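Local coordinates for putative cell adhesion protein (Bacteroides eggerthii, PDB 4GPV), which probably serves as a FimA-like fimbrial subunit that assembles into pili through which the bacterium adheres to surfaces or other cells, at residues D41-V46 and T129-S134; V156-Q161 and F249-N254; F207-N212 and S220-S225. One frame throughout, in Å; residues are numbered along the deposited sequence.

Contact 1. Residues D41-V46 and T129-S134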
ATOM      1  N   ASP A  41       2.800   5.409 -13.073  1.00 29.47           N
ATOM      2  CA  ASP A  41       1.433   4.900 -13.036  1.00 27.28           C
ATOM      3  C   ASP A  41       0.578   6.038 -12.456  1.00 32.65           C
ATOM      4  O   ASP A  41       0.544   6.209 -11.241  1.00 28.96           O
ATOM      5  CB  ASP A  41       1.337   3.602 -12.185  1.00 26.62           C
ATOM      6  CG  ASP A  41      -0.078   3.029 -12.041  1.00 36.12           C
ATOM      7  OD1 ASP A  41      -1.026   3.608 -12.626  1.00 36.31           O
ATOM      8  OD2 ASP A  41      -0.239   1.998 -11.346  1.00 34.08           O
ATOM      9  N   THR A  42      -0.061   6.836 -13.326  1.00 31.70           N
ATOM     10  CA  THR A  42      -0.851   7.983 -12.879  1.00 32.26           C
ATOM     11  C   THR A  42      -2.242   7.485 -12.512  1.00 36.79           C
ATOM     12  O   THR A  42      -2.947   6.911 -13.337  1.00 36.90           O
ATOM     13  CB  THR A  42      -0.824   9.105 -13.921  1.00 40.04           C
ATOM     14  OG1 THR A  42       0.545   9.421 -14.179  1.00 36.70           O
ATOM     15  CG2 THR A  42      -1.532  10.371 -13.432  1.00 42.83           C
ATOM     16  N   GLU A  43      -2.625   7.712 -11.257  1.00 33.05           N
ATOM     17  CA  GLU A  43      -3.885   7.251 -10.694  1.00 33.20           C
ATOM     18  C   GLU A  43      -4.792   8.436 -10.350  1.00 38.17           C
ATOM     19  O   GLU A  43      -4.457   9.215  -9.450  1.00 37.18           O
ATOM     20  CB  GLU A  43      -3.568   6.442  -9.428  1.00 34.30           C
ATOM     21  CG  GLU A  43      -4.757   5.818  -8.716  1.00 43.68           C
ATOM     22  CD  GLU A  43      -4.960   4.329  -8.926  1.00 42.41           C
ATOM     23  OE1 GLU A  43      -4.059   3.660  -9.487  1.00 29.75           O
ATOM     24  OE2 GLU A  43      -6.012   3.822  -8.477  1.00 39.43           O
ATOM     25  N   ASP A  44      -5.943   8.541 -11.022  1.00 36.60           N
ATOM     26  CA  ASP A  44      -6.932   9.571 -10.700  1.00 37.59           C
ATOM     27  C   ASP A  44      -7.542   9.158  -9.384  1.00 42.68           C
ATOM     28  O   ASP A  44      -8.201   8.118  -9.303  1.00 46.28           O
ATOM     29  CB  ASP A  44      -7.981   9.730 -11.818  1.00 41.36           C
ATOM     30  CG  ASP A  44      -7.477  10.576 -12.961  1.00 58.06           C
ATOM     31  OD1 ASP A  44      -7.389  11.813 -12.787  1.00 61.07           O
ATOM     32  OD2 ASP A  44      -7.165  10.004 -14.029  1.00 68.13           O
ATOM     33  N   ALA A  45      -7.165   9.858  -8.324  1.00 35.93           N
ATOM     34  CA  ALA A  45      -7.581   9.498  -6.980  1.00 33.87           C
ATOM     35  C   ALA A  45      -8.566  10.483  -6.452  1.00 34.02           C
ATOM     36  O   ALA A  45      -8.286  11.680  -6.374  1.00 34.25           O
ATOM     37  CB  ALA A  45      -6.377   9.414  -6.060  1.00 33.78           C
ATOM     38  N   VAL A  46      -9.739   9.987  -6.088  1.00 29.60           N
ATOM     39  CA  VAL A  46     -10.773  10.855  -5.558  1.00 29.52           C
ATOM     40  C   VAL A  46     -10.432  11.273  -4.111  1.00 28.35           C
ATOM     41  O   VAL A  46     -10.023  10.459  -3.290  1.00 25.60           O
ATOM     42  CB  VAL A  46     -12.190  10.229  -5.679  1.00 36.17           C
ATOM     43  CG1 VAL A  46     -12.234   8.795  -5.153  1.00 36.81           C
ATOM     44  CG2 VAL A  46     -13.261  11.094  -5.024  1.00 36.51           C
ATOM     45  N   THR A 129     -11.732   3.334  -4.405  1.00 26.72           N
ATOM     46  CA  THR A 129     -12.474   4.583  -4.249  1.00 26.18           C
ATOM     47  C   THR A 129     -12.064   5.383  -2.999  1.00 27.58           C
ATOM     48  O   THR A 129     -12.685   6.399  -2.744  1.00 26.20           O
ATOM     49  CB  THR A 129     -13.972   4.281  -4.196  1.00 33.40           C
ATOM     50  OG1 THR A 129     -14.223   3.354  -3.132  1.00 36.58           O
ATOM     51  CG2 THR A 129     -14.497   3.725  -5.522  1.00 34.66           C
ATOM     52  N   ASN A 130     -11.077   4.911  -2.212  1.00 21.75           N
ATOM     53  CA  ASN A 130     -10.644   5.609  -0.990  1.00 21.16           C
ATOM     54  C   ASN A 130      -9.241   5.215  -0.658  1.00 22.67           C
ATOM     55  O   ASN A 130      -9.011   4.189   0.006  1.00 21.10           O
ATOM     56  CB  ASN A 130     -11.591   5.322   0.211  1.00 24.47           C
ATOM     57  CG  ASN A 130     -11.329   6.248   1.380  1.00 29.72           C
ATOM     58  OD1 ASN A 130     -11.773   7.395   1.368  1.00 25.62           O
ATOM     59  ND2 ASN A 130     -10.498   5.817   2.342  1.00 25.85           N
ATOM     60  N   LEU A 131      -8.291   6.024  -1.121  1.00 18.71           N
ATOM     61  CA  LEU A 131      -6.877   5.788  -0.863  1.00 17.64           C
ATOM     62  C   LEU A 131      -6.328   6.910   0.026  1.00 20.31           C
ATOM     63  O   LEU A 131      -6.522   8.079  -0.281  1.00 19.96           O
ATOM     64  CB  LEU A 131      -6.066   5.703  -2.190  1.00 16.95           C
ATOM     65  CG  LEU A 131      -6.388   4.479  -3.036  1.00 20.08           C
ATOM     66  CD1 LEU A 131      -5.820   4.620  -4.439  1.00 22.22           C
ATOM     67  CD2 LEU A 131      -5.915   3.193  -2.331  1.00 19.20           C
ATOM     68  N   TRP A 132      -5.643   6.553   1.112  1.00 17.68           N
ATOM     69  CA  TRP A 132      -5.066   7.583   1.985  1.00 18.79           C
ATOM     70  C   TRP A 132      -3.968   8.326   1.241  1.00 21.41           C
ATOM     71  O   TRP A 132      -3.181   7.695   0.539  1.00 19.11           O
ATOM     72  CB  TRP A 132      -4.464   6.951   3.253  1.00 18.53           C
ATOM     73  CG  TRP A 132      -5.464   6.367   4.216  1.00 18.36           C
ATOM     74  CD1 TRP A 132      -6.816   6.554   4.224  1.00 20.89           C
ATOM     75  CD2 TRP A 132      -5.163   5.547   5.361  1.00 18.06           C
ATOM     76  NE1 TRP A 132      -7.382   5.854   5.262  1.00 19.58           N
ATOM     77  CE2 TRP A 132      -6.389   5.249   5.995  1.00 20.08           C
ATOM     78  CE3 TRP A 132      -3.972   5.027   5.900  1.00 18.77           C
ATOM     79  CZ2 TRP A 132      -6.468   4.438   7.139  1.00 20.65           C
ATOM     80  CZ3 TRP A 132      -4.046   4.198   7.031  1.00 20.21           C
ATOM     81  CH2 TRP A 132      -5.285   3.919   7.638  1.00 20.94           C
HETATM   82  N   MSE A 133      -3.927   9.653   1.385  1.00 17.85           N
HETATM   83  CA  MSE A 133      -2.912  10.528   0.797  1.00 16.49           C
HETATM   84  C   MSE A 133      -2.488  11.541   1.816  1.00 20.84           C
HETATM   85  O   MSE A 133      -3.273  11.881   2.716  1.00 20.14           O
HETATM   86  CB  MSE A 133      -3.428  11.252  -0.456  1.00 17.73           C
HETATM   87  CG  MSE A 133      -3.769  10.290  -1.608  1.00 22.46           C
HETATM   88 SE   MSE A 133      -4.581  11.256  -3.081  0.75 31.45          SE
HETATM   89  CE  MSE A 133      -6.433  11.065  -2.653  1.00 28.59           C
ATOM     90  N   SER A 134      -1.242  11.975   1.738  1.00 18.21           N
ATOM     91  CA  SER A 134      -0.788  12.967   2.689  1.00 16.44           C
ATOM     92  C   SER A 134       0.257  13.862   2.044  1.00 21.17           C
ATOM     93  O   SER A 134       0.873  13.512   1.039  1.00 19.97           O
ATOM     94  CB  SER A 134      -0.262  12.304   3.964  1.00 20.07           C
ATOM     95  OG  SER A 134       0.989  11.674   3.706  1.00 24.47           O
TER
HETATM   96  O   HOH W   1      -8.988   7.808  -3.317  1.00 26.08           O

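Contact 2. Residues V156-Q161 and F249-N254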
ATOM      1  N   VAL A 156      -0.156   7.009   0.607  1.00 17.02           N
ATOM      2  CA  VAL A 156       0.497   6.423   1.777  1.00 17.65           C
ATOM      3  C   VAL A 156       0.875   4.974   1.444  1.00 20.54           C
ATOM      4  O   VAL A 156       1.875   4.475   1.951  1.00 23.07           O
ATOM      5  CB  VAL A 156      -0.474   6.507   2.994  1.00 20.66           C
ATOM      6  CG1 VAL A 156       0.040   5.702   4.197  1.00 20.54           C
ATOM      7  CG2 VAL A 156      -0.717   7.962   3.371  1.00 20.47           C
ATOM      8  N   ALA A 157       0.021   4.295   0.682  1.00 17.00           N
ATOM      9  CA  ALA A 157       0.238   2.897   0.292  1.00 16.39           C
ATOM     10  C   ALA A 157       1.093   2.749  -0.982  1.00 18.92           C
ATOM     11  O   ALA A 157       1.420   3.719  -1.672  1.00 19.02           O
ATOM     12  CB  ALA A 157      -1.115   2.228   0.074  1.00 17.01           C
ATOM     13  N   ALA A 158       1.400   1.482  -1.298  1.00 17.21           N
ATOM     14  CA  ALA A 158       1.974   1.000  -2.542  1.00 17.75           C
ATOM     15  C   ALA A 158       0.919   0.115  -3.197  1.00 19.86           C
ATOM     16  O   ALA A 158       0.020  -0.404  -2.508  1.00 17.87           O
ATOM     17  CB  ALA A 158       3.259   0.199  -2.258  1.00 18.55           C
ATOM     18  N   LYS A 159       1.038  -0.115  -4.488  1.00 16.43           N
ATOM     19  CA  LYS A 159       0.123  -0.971  -5.213  1.00 14.55           C
ATOM     20  C   LYS A 159       0.925  -2.098  -5.861  1.00 18.85           C
ATOM     21  O   LYS A 159       2.004  -1.838  -6.420  1.00 17.93           O
ATOM     22  CB  LYS A 159      -0.598  -0.129  -6.284  1.00 17.45           C
ATOM     23  CG  LYS A 159      -1.639  -0.888  -7.086  1.00 21.05           C
ATOM     24  CD  LYS A 159      -2.429   0.102  -7.963  1.00 25.71           C
ATOM     25  CE  LYS A 159      -2.071   0.093  -9.407  1.00 41.80           C
ATOM     26  NZ  LYS A 159      -2.886   1.085 -10.170  1.00 30.51           N
ATOM     27  N   ILE A 160       0.400  -3.328  -5.791  1.00 16.52           N
ATOM     28  CA  ILE A 160       1.070  -4.489  -6.416  1.00 15.66           C
ATOM     29  C   ILE A 160       0.085  -5.115  -7.394  1.00 21.51           C
ATOM     30  O   ILE A 160      -0.984  -5.518  -6.961  1.00 19.65           O
ATOM     31  CB  ILE A 160       1.547  -5.512  -5.344  1.00 17.51           C
ATOM     32  CG1 ILE A 160       2.571  -4.864  -4.377  1.00 18.74           C
ATOM     33  CG2 ILE A 160       2.162  -6.780  -6.029  1.00 19.35           C
ATOM     34  CD1 ILE A 160       2.830  -5.712  -3.118  1.00 17.63           C
ATOM     35  N   GLN A 161       0.455  -5.238  -8.686  1.00 17.94           N
ATOM     36  CA  GLN A 161      -0.404  -5.860  -9.700  1.00 18.39           C
ATOM     37  C   GLN A 161       0.214  -7.172 -10.129  1.00 20.61           C
ATOM     38  O   GLN A 161       1.434  -7.241 -10.267  1.00 19.92           O
ATOM     39  CB  GLN A 161      -0.536  -4.954 -10.944  1.00 20.22           C
ATOM     40  CG  GLN A 161      -1.493  -3.794 -10.724  1.00 36.95           C
ATOM     41  CD  GLN A 161      -1.461  -2.829 -11.882  1.00 40.90           C
ATOM     42  OE1 GLN A 161      -0.529  -2.036 -12.042  1.00 39.03           O
ATOM     43  NE2 GLN A 161      -2.476  -2.892 -12.715  1.00 42.63           N
ATOM     44  N   PHE A 249      -3.220  -5.593  -5.187  1.00 17.95           N
ATOM     45  CA  PHE A 249      -3.348  -5.393  -3.743  1.00 16.59           C
ATOM     46  C   PHE A 249      -2.761  -4.059  -3.378  1.00 20.23           C
ATOM     47  O   PHE A 249      -1.808  -3.608  -4.019  1.00 17.62           O
ATOM     48  CB  PHE A 249      -2.597  -6.495  -2.958  1.00 17.18           C
ATOM     49  CG  PHE A 249      -3.149  -7.893  -3.071  1.00 17.94           C
ATOM     50  CD1 PHE A 249      -4.384  -8.223  -2.510  1.00 19.67           C
ATOM     51  CD2 PHE A 249      -2.396  -8.906  -3.648  1.00 20.22           C
ATOM     52  CE1 PHE A 249      -4.878  -9.527  -2.593  1.00 20.02           C
ATOM     53  CE2 PHE A 249      -2.871 -10.215  -3.696  1.00 21.74           C
ATOM     54  CZ  PHE A 249      -4.107 -10.521  -3.175  1.00 20.01           C
ATOM     55  N   TYR A 250      -3.314  -3.423  -2.351  1.00 17.72           N
ATOM     56  CA  TYR A 250      -2.710  -2.234  -1.752  1.00 15.25           C
ATOM     57  C   TYR A 250      -2.002  -2.694  -0.511  1.00 19.08           C
ATOM     58  O   TYR A 250      -2.545  -3.531   0.228  1.00 17.94           O
ATOM     59  CB  TYR A 250      -3.769  -1.168  -1.371  1.00 17.60           C
ATOM     60  CG  TYR A 250      -4.583  -0.736  -2.555  1.00 17.75           C
ATOM     61  CD1 TYR A 250      -4.001  -0.039  -3.616  1.00 19.04           C
ATOM     62  CD2 TYR A 250      -5.935  -1.042  -2.635  1.00 19.25           C
ATOM     63  CE1 TYR A 250      -4.752   0.327  -4.735  1.00 22.87           C
ATOM     64  CE2 TYR A 250      -6.705  -0.643  -3.724  1.00 19.78           C
ATOM     65  CZ  TYR A 250      -6.108   0.026  -4.777  1.00 25.79           C
ATOM     66  OH  TYR A 250      -6.882   0.366  -5.852  1.00 25.41           O
ATOM     67  N   THR A 251      -0.820  -2.147  -0.238  1.00 16.42           N
ATOM     68  CA  THR A 251      -0.114  -2.568   0.978  1.00 16.43           C
ATOM     69  C   THR A 251       0.721  -1.409   1.478  1.00 18.63           C
ATOM     70  O   THR A 251       0.845  -0.411   0.781  1.00 19.10           O
ATOM     71  CB  THR A 251       0.752  -3.829   0.684  1.00 17.93           C
ATOM     72  OG1 THR A 251       1.237  -4.360   1.935  1.00 17.65           O
ATOM     73  CG2 THR A 251       1.942  -3.541  -0.240  1.00 16.52           C
ATOM     74  N   PHE A 252       1.302  -1.541   2.653  1.00 16.13           N
ATOM     75  CA  PHE A 252       2.154  -0.467   3.123  1.00 14.93           C
ATOM     76  C   PHE A 252       3.668  -0.806   2.952  1.00 17.83           C
ATOM     77  O   PHE A 252       4.051  -1.953   2.656  1.00 18.14           O
ATOM     78  CB  PHE A 252       1.834  -0.123   4.584  1.00 17.13           C
ATOM     79  CG  PHE A 252       0.485   0.535   4.770  1.00 16.98           C
ATOM     80  CD1 PHE A 252       0.002   1.460   3.838  1.00 19.50           C
ATOM     81  CD2 PHE A 252      -0.276   0.282   5.904  1.00 19.46           C
ATOM     82  CE1 PHE A 252      -1.259   2.071   4.020  1.00 20.49           C
ATOM     83  CE2 PHE A 252      -1.526   0.911   6.090  1.00 19.62           C
ATOM     84  CZ  PHE A 252      -1.989   1.810   5.155  1.00 18.11           C
ATOM     85  N   GLY A 253       4.511   0.209   3.148  1.00 17.87           N
ATOM     86  CA  GLY A 253       5.958   0.097   3.008  1.00 16.72           C
ATOM     87  C   GLY A 253       6.535  -1.047   3.801  1.00 19.42           C
ATOM     88  O   GLY A 253       6.068  -1.339   4.895  1.00 18.72           O
ATOM     89  N   ASN A 254       7.498  -1.754   3.238  1.00 16.81           N
ATOM     90  CA  ASN A 254       8.113  -2.876   3.934  1.00 16.89           C
ATOM     91  C   ASN A 254       9.501  -3.130   3.344  1.00 19.73           C
ATOM     92  O   ASN A 254       9.587  -3.724   2.275  1.00 18.73           O
ATOM     93  CB  ASN A 254       7.254  -4.170   3.865  1.00 13.62           C
ATOM     94  CG  ASN A 254       7.818  -5.299   4.705  1.00 20.98           C
ATOM     95  OD1 ASN A 254       8.753  -5.132   5.519  1.00 22.92           O
ATOM     96  ND2 ASN A 254       7.303  -6.486   4.499  1.00 20.15           N
TER
HETATM   97  O   HOH W   2       3.237   2.688   3.508  1.00 23.43           O

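Contact 3. Residues F207-N212 and S220-S225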
ATOM      1  N   PHE A 207       2.328  -7.537  10.696  1.00 20.00           N
ATOM      2  CA  PHE A 207       1.911  -7.812   9.326  1.00 19.00           C
ATOM      3  C   PHE A 207       0.528  -8.415   9.238  1.00 22.40           C
ATOM      4  O   PHE A 207       0.075  -9.073  10.171  1.00 23.92           O
ATOM      5  CB  PHE A 207       2.883  -8.876   8.729  1.00 20.44           C
ATOM      6  CG  PHE A 207       4.345  -8.508   8.819  1.00 21.91           C
ATOM      7  CD1 PHE A 207       4.921  -7.678   7.868  1.00 21.67           C
ATOM      8  CD2 PHE A 207       5.091  -8.821   9.953  1.00 24.32           C
ATOM      9  CE1 PHE A 207       6.236  -7.235   8.008  1.00 23.69           C
ATOM     10  CE2 PHE A 207       6.406  -8.367  10.094  1.00 27.47           C
ATOM     11  CZ  PHE A 207       6.976  -7.605   9.101  1.00 24.08           C
ATOM     12  N   TYR A 208      -0.040  -8.362   8.040  1.00 18.66           N
ATOM     13  CA  TYR A 208      -1.222  -9.144   7.700  1.00 18.75           C
ATOM     14  C   TYR A 208      -0.789 -10.198   6.678  1.00 22.31           C
ATOM     15  O   TYR A 208       0.154  -9.947   5.918  1.00 21.37           O
ATOM     16  CB  TYR A 208      -2.330  -8.270   7.110  1.00 17.68           C
ATOM     17  CG  TYR A 208      -2.867  -7.243   8.078  1.00 19.41           C
ATOM     18  CD1 TYR A 208      -3.807  -7.595   9.049  1.00 22.47           C
ATOM     19  CD2 TYR A 208      -2.468  -5.915   7.999  1.00 20.00           C
ATOM     20  CE1 TYR A 208      -4.333  -6.638   9.921  1.00 23.88           C
ATOM     21  CE2 TYR A 208      -2.943  -4.964   8.896  1.00 20.99           C
ATOM     22  CZ  TYR A 208      -3.877  -5.329   9.851  1.00 27.11           C
ATOM     23  OH  TYR A 208      -4.398  -4.345  10.649  1.00 31.28           O
ATOM     24  N   THR A 209      -1.496 -11.325   6.587  1.00 19.21           N
ATOM     25  CA  THR A 209      -1.133 -12.320   5.593  1.00 19.69           C
ATOM     26  C   THR A 209      -2.420 -12.981   5.022  1.00 23.08           C
ATOM     27  O   THR A 209      -3.411 -13.181   5.741  1.00 22.56           O
ATOM     28  CB  THR A 209      -0.090 -13.325   6.161  1.00 22.83           C
ATOM     29  OG1 THR A 209       0.573 -13.943   5.074  1.00 24.38           O
ATOM     30  CG2 THR A 209      -0.706 -14.398   7.047  1.00 20.38           C
ATOM     31  N   GLY A 210      -2.408 -13.248   3.730  1.00 19.64           N
ATOM     32  CA  GLY A 210      -3.569 -13.849   3.067  1.00 19.05           C
ATOM     33  C   GLY A 210      -3.714 -15.343   3.231  1.00 23.36           C
ATOM     34  O   GLY A 210      -4.788 -15.903   2.981  1.00 22.92           O
ATOM     35  N   PHE A 211      -2.622 -16.025   3.632  1.00 20.70           N
ATOM     36  CA  PHE A 211      -2.623 -17.472   3.801  1.00 20.95           C
ATOM     37  C   PHE A 211      -1.501 -17.851   4.745  1.00 25.51           C
ATOM     38  O   PHE A 211      -0.395 -17.360   4.571  1.00 25.91           O
ATOM     39  CB  PHE A 211      -2.427 -18.159   2.414  1.00 21.58           C
ATOM     40  CG  PHE A 211      -2.564 -19.661   2.435  1.00 23.47           C
ATOM     41  CD1 PHE A 211      -3.820 -20.265   2.390  1.00 26.16           C
ATOM     42  CD2 PHE A 211      -1.445 -20.473   2.560  1.00 24.29           C
ATOM     43  CE1 PHE A 211      -3.946 -21.658   2.414  1.00 28.45           C
ATOM     44  CE2 PHE A 211      -1.571 -21.869   2.603  1.00 27.85           C
ATOM     45  CZ  PHE A 211      -2.823 -22.451   2.525  1.00 27.75           C
ATOM     46  N   ASN A 212      -1.745 -18.756   5.709  1.00 23.24           N
ATOM     47  CA  ASN A 212      -0.655 -19.135   6.609  1.00 22.59           C
ATOM     48  C   ASN A 212      -0.655 -20.634   6.922  1.00 26.37           C
ATOM     49  O   ASN A 212       0.004 -21.037   7.882  1.00 25.91           O
ATOM     50  CB  ASN A 212      -0.752 -18.326   7.918  1.00 22.58           C
ATOM     51  CG  ASN A 212      -1.932 -18.674   8.813  1.00 34.36           C
ATOM     52  OD1 ASN A 212      -2.841 -19.427   8.455  1.00 29.16           O
ATOM     53  ND2 ASN A 212      -1.930 -18.156  10.026  1.00 29.94           N
ATOM     54  N   SER A 220       5.388 -14.179  13.898  1.00 33.37           N
ATOM     55  CA  SER A 220       5.602 -13.127  14.889  1.00 32.99           C
ATOM     56  C   SER A 220       4.889 -11.834  14.476  1.00 32.95           C
ATOM     57  O   SER A 220       5.273 -11.217  13.485  1.00 31.73           O
ATOM     58  CB  SER A 220       7.094 -12.878  15.094  1.00 38.55           C
ATOM     59  OG  SER A 220       7.756 -14.089  15.419  1.00 50.07           O
ATOM     60  N   GLY A 221       3.850 -11.464  15.234  1.00 28.67           N
ATOM     61  CA  GLY A 221       3.058 -10.262  14.978  1.00 27.51           C
ATOM     62  C   GLY A 221       2.312 -10.322  13.658  1.00 27.38           C
ATOM     63  O   GLY A 221       2.131  -9.305  12.984  1.00 26.48           O
ATOM     64  N   VAL A 222       1.849 -11.528  13.281  1.00 25.20           N
ATOM     65  CA  VAL A 222       1.143 -11.740  12.008  1.00 24.22           C
ATOM     66  C   VAL A 222      -0.340 -12.013  12.266  1.00 27.52           C
ATOM     67  O   VAL A 222      -0.678 -12.840  13.110  1.00 28.73           O
ATOM     68  CB  VAL A 222       1.791 -12.876  11.175  1.00 26.60           C
ATOM     69  CG1 VAL A 222       1.018 -13.146   9.883  1.00 25.95           C
ATOM     70  CG2 VAL A 222       3.258 -12.567  10.859  1.00 26.22           C
ATOM     71  N   THR A 223      -1.215 -11.354  11.488  1.00 25.10           N
ATOM     72  CA  THR A 223      -2.667 -11.537  11.531  1.00 24.77           C
ATOM     73  C   THR A 223      -3.158 -11.958  10.149  1.00 26.40           C
ATOM     74  O   THR A 223      -2.739 -11.367   9.149  1.00 24.80           O
ATOM     75  CB  THR A 223      -3.355 -10.239  12.009  1.00 32.65           C
ATOM     76  OG1 THR A 223      -2.861  -9.925  13.319  1.00 33.23           O
ATOM     77  CG2 THR A 223      -4.889 -10.366  12.070  1.00 33.63           C
ATOM     78  N   THR A 224      -4.044 -12.965  10.069  1.00 23.59           N
ATOM     79  CA  THR A 224      -4.583 -13.358   8.760  1.00 23.68           C
ATOM     80  C   THR A 224      -5.644 -12.340   8.323  1.00 26.07           C
ATOM     81  O   THR A 224      -6.348 -11.753   9.158  1.00 25.84           O
ATOM     82  CB  THR A 224      -5.163 -14.776   8.757  1.00 34.70           C
ATOM     83  OG1 THR A 224      -6.262 -14.859   9.672  1.00 33.31           O
ATOM     84  CG2 THR A 224      -4.118 -15.826   9.048  1.00 31.57           C
ATOM     85  N   SER A 225      -5.720 -12.125   7.016  1.00 22.28           N
ATOM     86  CA  SER A 225      -6.692 -11.229   6.405  1.00 21.02           C
ATOM     87  C   SER A 225      -7.207 -11.843   5.127  1.00 22.58           C
ATOM     88  O   SER A 225      -6.428 -12.087   4.196  1.00 20.47           O
ATOM     89  CB  SER A 225      -6.078  -9.866   6.105  1.00 20.98           C
ATOM     90  OG  SER A 225      -7.062  -9.091   5.444  1.00 24.15           O
TER
HETATM   91  O   HOH W   3      -0.825  -8.115  13.040  1.00 33.50           O

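Contact 1. Residues D41-V46 and T129-S134
The carbonyl oxygen of V46 is gripped by two hydrogen bonds while the methyl end of M133 lies against it. A water donates to V46 O at 2.8 Å and accepts from L131 N at 2.9 Å, so one molecule joins two backbones that never bond directly; the side-chain amide of N91 supplies the second bond. M133, deposited as selenomethionine, brings its CE to 3.7 Å from V46 O. Its long, flexible chain, with selenium standing in for sulfur, runs out extended as far as SE, then bends at chi3 (-93°), which lets CE reach V46 O and also A45 CB at 3.8 Å. A45, small and apolar, lets that end come close to its own strand. V46 meets the loop residue T129: its CG1 lies 3.4 Å from T129 O, an oxygen that takes its hydrogen bond from N48. The touching parts of the two segments run 99° apart, so this is packing between parts of a curled sheet and not strand pairing: 40-46 is bonded to 329-343, whereas 133-138 lies between 83-90 and 146-169, an all-beta arrangement consistent with the sandwich architecture of fimbrial subunits. F155 of strand 146-169 touches E43, A45, L131 and M133, extending the apolar patch. L131 and E43 cross at about a right angle, CD1 of the leucine lying 4.1 Å from OE2 of the glutamate. With CG anti to the backbone N (chi1 -178°), the E43 chain starts toward L131, and a bend at chi2 sets the carboxylate where OE1 accepts from W338 NE1 and pairs with K159 NZ. Those partners are likely to favour the charged form of the carboxylate, despite its leucine neighbour.

Contact 2. Residues V156-Q161 and F249-N254
V156 touches the F252 ring with CG1, 3.9 Å from CE1, while its carbonyl oxygen reaches G253 N through a water. The A157 methyl is small enough to lie 3.4 Å from T251 O, and A157 CA sits at the edge of the F252 ring. F252 has CG anti to its carbonyl carbon (chi1 -69°), which brings CD1 and CE1 back to A157 and V156. With an alanine at F252, V156 CG1 and A157 would probably lose the aromatic surface they pack on. A158 forms an antiparallel hydrogen-bonded pair with T251: its N-H points at T251 O almost straight (2.9 Å, 177°), and T251 N returns the bond. K159 and Y250 follow as a non-hydrogen-bonded pair, side by side, with lysine CD 4.0 Å from tyrosine CE1; the aliphatic stem suits the ring, and NZ goes on to E43 and D41. I160 N bonds to F249 O at 2.8 Å, and I160 CD1 meets CG2 of the beta-branched T251 (3.7 Å). On that face L185 of strand 176-193 packs on I160, F249 and T251. Within the sheet, strand 297-306 bonds through the backbone to K159 and Q161, along the other edge of 156-161.

Contact 3. Residues F207-N212 and S220-S225
Y208 and T223 lie side by side and point the same way, with Y208 CD1 4.0 Å from T223 CB, as expected for facing residues of a parallel strand pair. S225 CB also comes up to Y208 CB, while S225 OG bonds to D121 O. On the other face T209 and V222, both branched, cross obliquely, T209 CG2 lying only 3.5 Å from V222 CG1. T209 has OG1 near anti to the backbone N (chi1 -159°), which leaves CG2 facing V222 and turns OG1 to a weak hydrogen bond with F187 N. F207 is beside V222, with S220 O at the edge of its ring. In the smaller sheet 207-209 lies between 222-224 and 176-193, whose F187 touches F207 and V222. Past the end of its strand, N212 meets T224 at about a right angle, its ND2 3.3 Å from the threonine CG2. Backbone bonds zigzag from F207 N to G221 O (2.9 Å) and from S225 N to T209 O (2.8 Å), with T223 giving and receiving between. A water joins F207 O to T223 OG1. Main-chain bonding therefore holds the segments together whatever the side chains; T209 is buried, whereas T223 and T224 keep hydroxyls that suit a more exposed strand.

Contact 2 lies near the middle of the chain and is wholly buried, whereas contacts 1 and 3 are partly buried and include exposed residues. Contacts 1 and 2 share the large sheet, in which strands 133-138 and 146-169 are neighbours, and charged pairs and apolar packing tie them together, W132 lying on F252 and L131 on Y250. Contact 3 belongs to the seven-stranded sheet, and meets contact 2 where N254 packs on F207. Chemistry follows place. Antiparallel pairing with aromatic and aliphatic packing marks the core, parallel pairing rich in threonine marks the margin of the smaller sheet, at strand 222-224, and contact 1 relies on side-chain packing and a bridging water.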